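CRISPR-associated endonuclease Cas9 (Campylobacter jejuni subsp. jejuni serotype O:2, PDB 5X2H) cleaves, as the full-length enzyme, both strands of a guide-matched DNA target with RuvC-like and HNH nuclease domains, in bacterial defence against mobile genetic elements. Local coordinates at residues Gly308-Lys313 with Lys331-Ile336; Val772-Asn777 with Lys796-Lys801. All blocks are in the same frame, centred on the assembly; numbering follows the deposited sequence.

Interaction 1 of 2, residues Gly308-Lys313 with Lys331-Ile336; sequences GTLTYK and KGTYFI
Lys331 meets Thr309 and Tyr312 with different parts. Its side chain bends at chi2 (-109°) and crosses Thr309, where Lys331 CD lies 3.6 Å from Thr309 CG2. This methyl stands anti to Thr309 N, while Thr309 OG1 bonds to Asn307 O. The carbonyl carbon of Lys331 lies over one face of the Tyr312 ring, toward its rim. Gly332 follows on the same face. Its CA sits 3.6 Å from the ring centroid, 21° off the normal, in a CH-pi contact displaced toward the CE2 rim.

Gly332 N and Thr333 N both donate to Leu310 O. The bond from Gly332 N to Leu310 O is 2.7 Å long. That from Thr333 N to Leu310 O is 3.1 Å. They reach this oxygen from the same face of its carbonyl plane. Thr333 O accepts from Leu310 N at 2.9 Å. On that side of the two strands, Thr333 CB packs against Leu310 CB at 3.7 Å.

Tyr334 and Thr309 form an antiparallel non-hydrogen-bonded pair. The Tyr334 ring packs on its own segment, with Lys331 CG over the centre of one face and Ile336 CG1 over the other, toward the rim. Phe335 N bonds to Gly308 O at 2.9 Å. Phe335 CB still touches Gly308 O, but the ring leads away to Phe269, Val272 and Ala273 of helix 266-288.

Two residues opposite one make this a classic beta bulge in a short antiparallel pair. The two hydrogen bonds accepted by Leu310 O fix the bulge, and the glycine there lets the backbone lie close against the Tyr312 ring. The contact is held mainly by main-chain polar groups, with apolar side-chain packing beside them.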
loop_
_atom_site.group_PDB
_atom_site.type_symbol
_atom_site.label_atom_id
_atom_site.label_comp_id
_atom_site.label_asym_id
_atom_site.label_seq_id
_atom_site.Cartn_x
_atom_site.Cartn_y
_atom_site.Cartn_z
ATOM N N GLY A 308 20.663 24.498 -23.180
ATOM C CA GLY A 308 19.509 24.064 -22.421
ATOM C C GLY A 308 18.913 25.109 -21.507
ATOM O O GLY A 308 18.090 24.764 -20.655
ATOM N N THR A 309 19.285 26.377 -21.663
ATOM C CA THR A 309 18.886 27.429 -20.740
ATOM C C THR A 309 18.322 28.612 -21.517
ATOM O O THR A 309 18.710 28.871 -22.659
ATOM C CB THR A 309 20.079 27.883 -19.867
ATOM O OG1 THR A 309 20.823 26.735 -19.441
ATOM C CG2 THR A 309 19.601 28.651 -18.643
ATOM N N LEU A 310 17.386 29.322 -20.892
ATOM C CA LEU A 310 16.820 30.514 -21.508
ATOM C C LEU A 310 16.303 31.454 -20.432
ATOM O O LEU A 310 15.108 31.450 -20.120
ATOM C CB LEU A 310 15.695 30.141 -22.475
ATOM C CG LEU A 310 15.677 30.807 -23.854
ATOM C CD1 LEU A 310 14.247 31.047 -24.328
ATOM C CD2 LEU A 310 16.486 32.098 -23.882
ATOM N N THR A 311 17.188 32.260 -19.859
ATOM C CA THR A 311 16.767 33.131 -18.777
ATOM C C THR A 311 15.823 34.204 -19.304
ATOM O O THR A 311 15.850 34.568 -20.485
ATOM C CB THR A 311 17.975 33.765 -18.082
ATOM O OG1 THR A 311 17.605 34.156 -16.755
ATOM C CG2 THR A 311 18.468 34.991 -18.837
ATOM N N TYR A 312 14.956 34.685 -18.415
ATOM C CA TYR A 312 13.990 35.702 -18.805
ATOM C C TYR A 312 14.676 36.976 -19.278
ATOM O O TYR A 312 14.128 37.699 -20.118
ATOM C CB TYR A 312 13.055 35.997 -17.635
ATOM C CG TYR A 312 12.000 34.938 -17.380
ATOM C CD1 TYR A 312 11.816 34.409 -16.107
ATOM C CD2 TYR A 312 11.161 34.499 -18.399
ATOM C CE1 TYR A 312 10.843 33.459 -15.860
ATOM C CE2 TYR A 312 10.177 33.552 -18.158
ATOM C CZ TYR A 312 10.027 33.033 -16.887
ATOM O OH TYR A 312 9.061 32.087 -16.637
ATOM N N LYS A 313 15.875 37.264 -18.761
ATOM C CA LYS A 313 16.574 38.486 -19.142
ATOM C C LYS A 313 16.934 38.478 -20.624
ATOM O O LYS A 313 16.833 39.508 -21.300
ATOM C CB LYS A 313 17.821 38.670 -18.277
ATOM N N LYS A 331 15.189 31.975 -14.860
ATOM C CA LYS A 331 15.198 31.189 -16.087
ATOM C C LYS A 331 13.776 30.971 -16.593
ATOM O O LYS A 331 12.891 30.574 -15.827
ATOM C CB LYS A 331 15.882 29.843 -15.851
ATOM C CG LYS A 331 17.012 29.894 -14.827
ATOM C CD LYS A 331 18.375 29.731 -15.476
ATOM C CE LYS A 331 19.490 29.985 -14.475
ATOM N NZ LYS A 331 20.840 29.690 -15.032
ATOM N N GLY A 332 13.565 31.223 -17.884
ATOM C CA GLY A 332 12.287 30.954 -18.514
ATOM C C GLY A 332 12.169 29.515 -18.967
ATOM O O GLY A 332 11.120 28.881 -18.806
ATOM N N THR A 333 13.245 28.999 -19.550
ATOM C CA THR A 333 13.390 27.586 -19.865
ATOM C C THR A 333 14.621 27.071 -19.137
ATOM O O THR A 333 15.703 27.658 -19.250
ATOM C CB THR A 333 13.521 27.358 -21.371
ATOM O OG1 THR A 333 12.380 27.910 -22.039
ATOM C CG2 THR A 333 13.614 25.872 -21.678
ATOM N N TYR A 334 14.455 25.977 -18.384
ATOM C CA TYR A 334 15.484 25.491 -17.465
ATOM C C TYR A 334 15.608 23.976 -17.634
ATOM O O TYR A 334 15.061 23.192 -16.854
ATOM C CB TYR A 334 15.147 25.870 -16.024
ATOM C CG TYR A 334 16.339 25.954 -15.099
ATOM C CD1 TYR A 334 17.635 25.858 -15.589
ATOM C CD2 TYR A 334 16.167 26.129 -13.732
ATOM C CE1 TYR A 334 18.726 25.937 -14.744
ATOM C CE2 TYR A 334 17.251 26.206 -12.880
ATOM C CZ TYR A 334 18.528 26.110 -13.391
ATOM O OH TYR A 334 19.608 26.187 -12.542
ATOM N N PHE A 335 16.337 23.560 -18.667
ATOM C CA PHE A 335 16.651 22.147 -18.876
ATOM C C PHE A 335 17.977 21.865 -18.180
ATOM O O PHE A 335 19.048 21.917 -18.787
ATOM C CB PHE A 335 16.700 21.815 -20.361
ATOM C CG PHE A 335 15.365 21.893 -21.042
ATOM C CD1 PHE A 335 14.192 21.732 -20.321
ATOM C CD2 PHE A 335 15.281 22.130 -22.404
ATOM C CE1 PHE A 335 12.963 21.805 -20.946
ATOM C CE2 PHE A 335 14.058 22.205 -23.035
ATOM C CZ PHE A 335 12.895 22.042 -22.307
ATOM N N ILE A 336 17.897 21.561 -16.883
ATOM C CA ILE A 336 19.098 21.396 -16.068
ATOM C C ILE A 336 19.954 20.249 -16.593
ATOM O O ILE A 336 21.185 20.360 -16.668
ATOM C CB ILE A 336 18.714 21.190 -14.589
ATOM C CG1 ILE A 336 18.277 22.517 -13.961
ATOM C CG2 ILE A 336 19.866 20.573 -13.807
ATOM C CD1 ILE A 336 17.967 22.421 -12.481
#

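Interaction 2 of 2, residues Val772-Asn777 with Lys796-Lys801; sequences VSKHDN and KEVIAK
The Asn777 amide is the flat group that joins the two segments. Asn777 ND2 donates to Lys796 O at 3.2 Å; this oxygen lies in the Asn777 amide plane, though ND2 stands above the Lys796 carbonyl plane. Asn777 OD1 accepts from Val798 N at 2.9 Å; this bond is nearly straight at the hydrogen (172°), but the donor stands above the carbonyl plane. CG is anti to Asn777 N (chi1 -161°), which carries the amide across to the main chain of Lys796-Val798. The His775 ring lies apart from the contact, with Asp776 CG over one face toward the rim, and it stacks with Phe625.

The side chains of Val798 and Lys774 cross, with Val798 CG1 3.7 Å from Lys774 CB. The lysine ends in a salt bridge within its own segment, from Lys774 NZ to the syn lone pair of Asp776 OD1 at 2.6 Å. Lys774 N donates to Val798 O at 3.1 Å. Val772 and Ala800 exchange two backbone bonds, each of 2.8 Å between N and O. Their side chains share a face, with Val772 CG2 3.9 Å from Ala800 CB.

This is an antiparallel strand pairing at the border of the PI-CTD sheet, where 799-804 is an outermost strand within the chain. Asn777 continues the link through its side chain.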
loop_
_atom_site.group_PDB
_atom_site.type_symbol
_atom_site.label_atom_id
_atom_site.label_comp_id
_atom_site.label_asym_id
_atom_site.label_seq_id
_atom_site.Cartn_x
_atom_site.Cartn_y
_atom_site.Cartn_z
ATOM N N VAL A 772 -23.249 -9.011 18.304
ATOM C CA VAL A 772 -24.106 -8.705 17.167
ATOM C C VAL A 772 -24.498 -7.236 17.231
ATOM O O VAL A 772 -24.401 -6.585 18.274
ATOM C CB VAL A 772 -25.369 -9.597 17.119
ATOM C CG1 VAL A 772 -24.995 -11.074 17.157
ATOM C CG2 VAL A 772 -26.309 -9.255 18.258
ATOM N N SER A 773 -24.954 -6.714 16.095
ATOM C CA SER A 773 -25.293 -5.303 15.989
ATOM C C SER A 773 -26.533 -5.133 15.125
ATOM O O SER A 773 -26.886 -6.002 14.324
ATOM C CB SER A 773 -24.127 -4.488 15.414
ATOM O OG SER A 773 -23.745 -4.991 14.149
ATOM N N LYS A 774 -27.195 -3.996 15.307
ATOM C CA LYS A 774 -28.387 -3.672 14.536
ATOM C C LYS A 774 -27.984 -3.071 13.197
ATOM O O LYS A 774 -27.012 -2.317 13.112
ATOM C CB LYS A 774 -29.273 -2.702 15.320
ATOM C CG LYS A 774 -30.632 -2.424 14.693
ATOM C CD LYS A 774 -31.579 -1.821 15.721
ATOM C CE LYS A 774 -32.929 -1.469 15.121
ATOM N NZ LYS A 774 -32.884 -0.189 14.367
ATOM N N HIS A 775 -28.749 -3.400 12.151
ATOM C CA HIS A 775 -28.336 -3.079 10.786
ATOM C C HIS A 775 -28.085 -1.584 10.614
ATOM O O HIS A 775 -27.050 -1.177 10.074
ATOM C CB HIS A 775 -29.384 -3.576 9.785
ATOM C CG HIS A 775 -30.647 -2.773 9.776
ATOM N ND1 HIS A 775 -31.654 -2.957 10.698
ATOM C CD2 HIS A 775 -31.063 -1.775 8.960
ATOM C CE1 HIS A 775 -32.638 -2.110 10.449
ATOM N NE2 HIS A 775 -32.305 -1.382 9.399
ATOM N N ASP A 776 -29.012 -0.750 11.082
ATOM C CA ASP A 776 -28.902 0.691 10.907
ATOM C C ASP A 776 -28.202 1.381 12.067
ATOM O O ASP A 776 -27.926 2.582 11.973
ATOM C CB ASP A 776 -30.294 1.309 10.708
ATOM C CG ASP A 776 -31.258 0.957 11.827
ATOM O OD1 ASP A 776 -30.851 0.252 12.773
ATOM O OD2 ASP A 776 -32.427 1.386 11.761
ATOM N N ASN A 777 -27.910 0.655 13.148
ATOM C CA ASN A 777 -27.306 1.228 14.352
ATOM C C ASN A 777 -28.128 2.406 14.875
ATOM O O ASN A 777 -27.590 3.383 15.398
ATOM C CB ASN A 777 -25.853 1.639 14.100
ATOM C CG ASN A 777 -25.068 1.809 15.384
ATOM O OD1 ASN A 777 -24.759 0.832 16.066
ATOM N ND2 ASN A 777 -24.743 3.052 15.722
ATOM N N LYS A 796 -25.455 6.133 20.636
ATOM C CA LYS A 796 -24.304 6.107 19.743
ATOM C C LYS A 796 -24.036 4.750 19.107
ATOM O O LYS A 796 -23.364 4.701 18.072
ATOM C CB LYS A 796 -23.037 6.571 20.484
ATOM C CG LYS A 796 -22.241 5.455 21.144
ATOM C CD LYS A 796 -20.758 5.545 20.788
ATOM C CE LYS A 796 -19.970 6.334 21.823
ATOM N NZ LYS A 796 -19.720 5.549 23.067
ATOM N N GLU A 797 -24.541 3.657 19.680
ATOM C CA GLU A 797 -24.306 2.339 19.104
ATOM C C GLU A 797 -25.350 1.359 19.620
ATOM O O GLU A 797 -25.743 1.417 20.788
ATOM C CB GLU A 797 -22.894 1.833 19.426
ATOM C CG GLU A 797 -22.565 1.800 20.908
ATOM C CD GLU A 797 -21.099 1.515 21.176
ATOM O OE1 GLU A 797 -20.294 1.586 20.223
ATOM O OE2 GLU A 797 -20.755 1.218 22.341
ATOM N N VAL A 798 -25.792 0.465 18.736
ATOM C CA VAL A 798 -26.741 -0.581 19.099
ATOM C C VAL A 798 -26.057 -1.925 18.892
ATOM O O VAL A 798 -26.180 -2.545 17.829
ATOM C CB VAL A 798 -28.040 -0.484 18.281
ATOM C CG1 VAL A 798 -29.081 -1.455 18.827
ATOM C CG2 VAL A 798 -28.573 0.942 18.289
ATOM N N ILE A 799 -25.328 -2.379 19.908
ATOM C CA ILE A 799 -24.532 -3.596 19.831
ATOM C C ILE A 799 -24.829 -4.444 21.057
ATOM O O ILE A 799 -24.890 -3.928 22.179
ATOM C CB ILE A 799 -23.023 -3.280 19.735
ATOM C CG1 ILE A 799 -22.724 -2.422 18.501
ATOM C CG2 ILE A 799 -22.211 -4.563 19.688
ATOM C CD1 ILE A 799 -21.272 -1.951 18.418
ATOM N N ALA A 800 -25.018 -5.741 20.844
ATOM C CA ALA A 800 -25.252 -6.693 21.921
ATOM C C ALA A 800 -24.066 -7.642 21.992
ATOM O O ALA A 800 -23.763 -8.336 21.015
ATOM C CB ALA A 800 -26.555 -7.460 21.702
ATOM N N LYS A 801 -23.400 -7.673 23.143
ATOM C CA LYS A 801 -22.206 -8.478 23.342
ATOM C C LYS A 801 -22.490 -9.620 24.307
ATOM O O LYS A 801 -23.369 -9.524 25.168
ATOM C CB LYS A 801 -21.053 -7.628 23.887
ATOM C CG LYS A 801 -20.873 -6.294 23.187
ATOM C CD LYS A 801 -19.651 -5.563 23.713
ATOM C CE LYS A 801 -19.422 -4.262 22.961
ATOM N NZ LYS A 801 -18.095 -3.664 23.272
#

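In the fold
Interactions 1 and 2 are separate contacts on opposite sides of the chain's centre. Their centres are 64 Å apart and their nearest atoms about 54 Å apart. Interaction 1 closes before interaction 2 opens along the chain. Both are antiparallel strand pairings, but interaction 1 is an isolated two-stranded unit among helices, while interaction 2 belongs to a larger sheet. Both lie near the bound nucleic acid, with nearest atoms about 5 Å away for interaction 1 and about 4 Å for interaction 2. Interaction 1 is away from the annotated sites. In interaction 2, the Asn777 side chain is about 10 Å from that of His558, a predicted magnesium ligand.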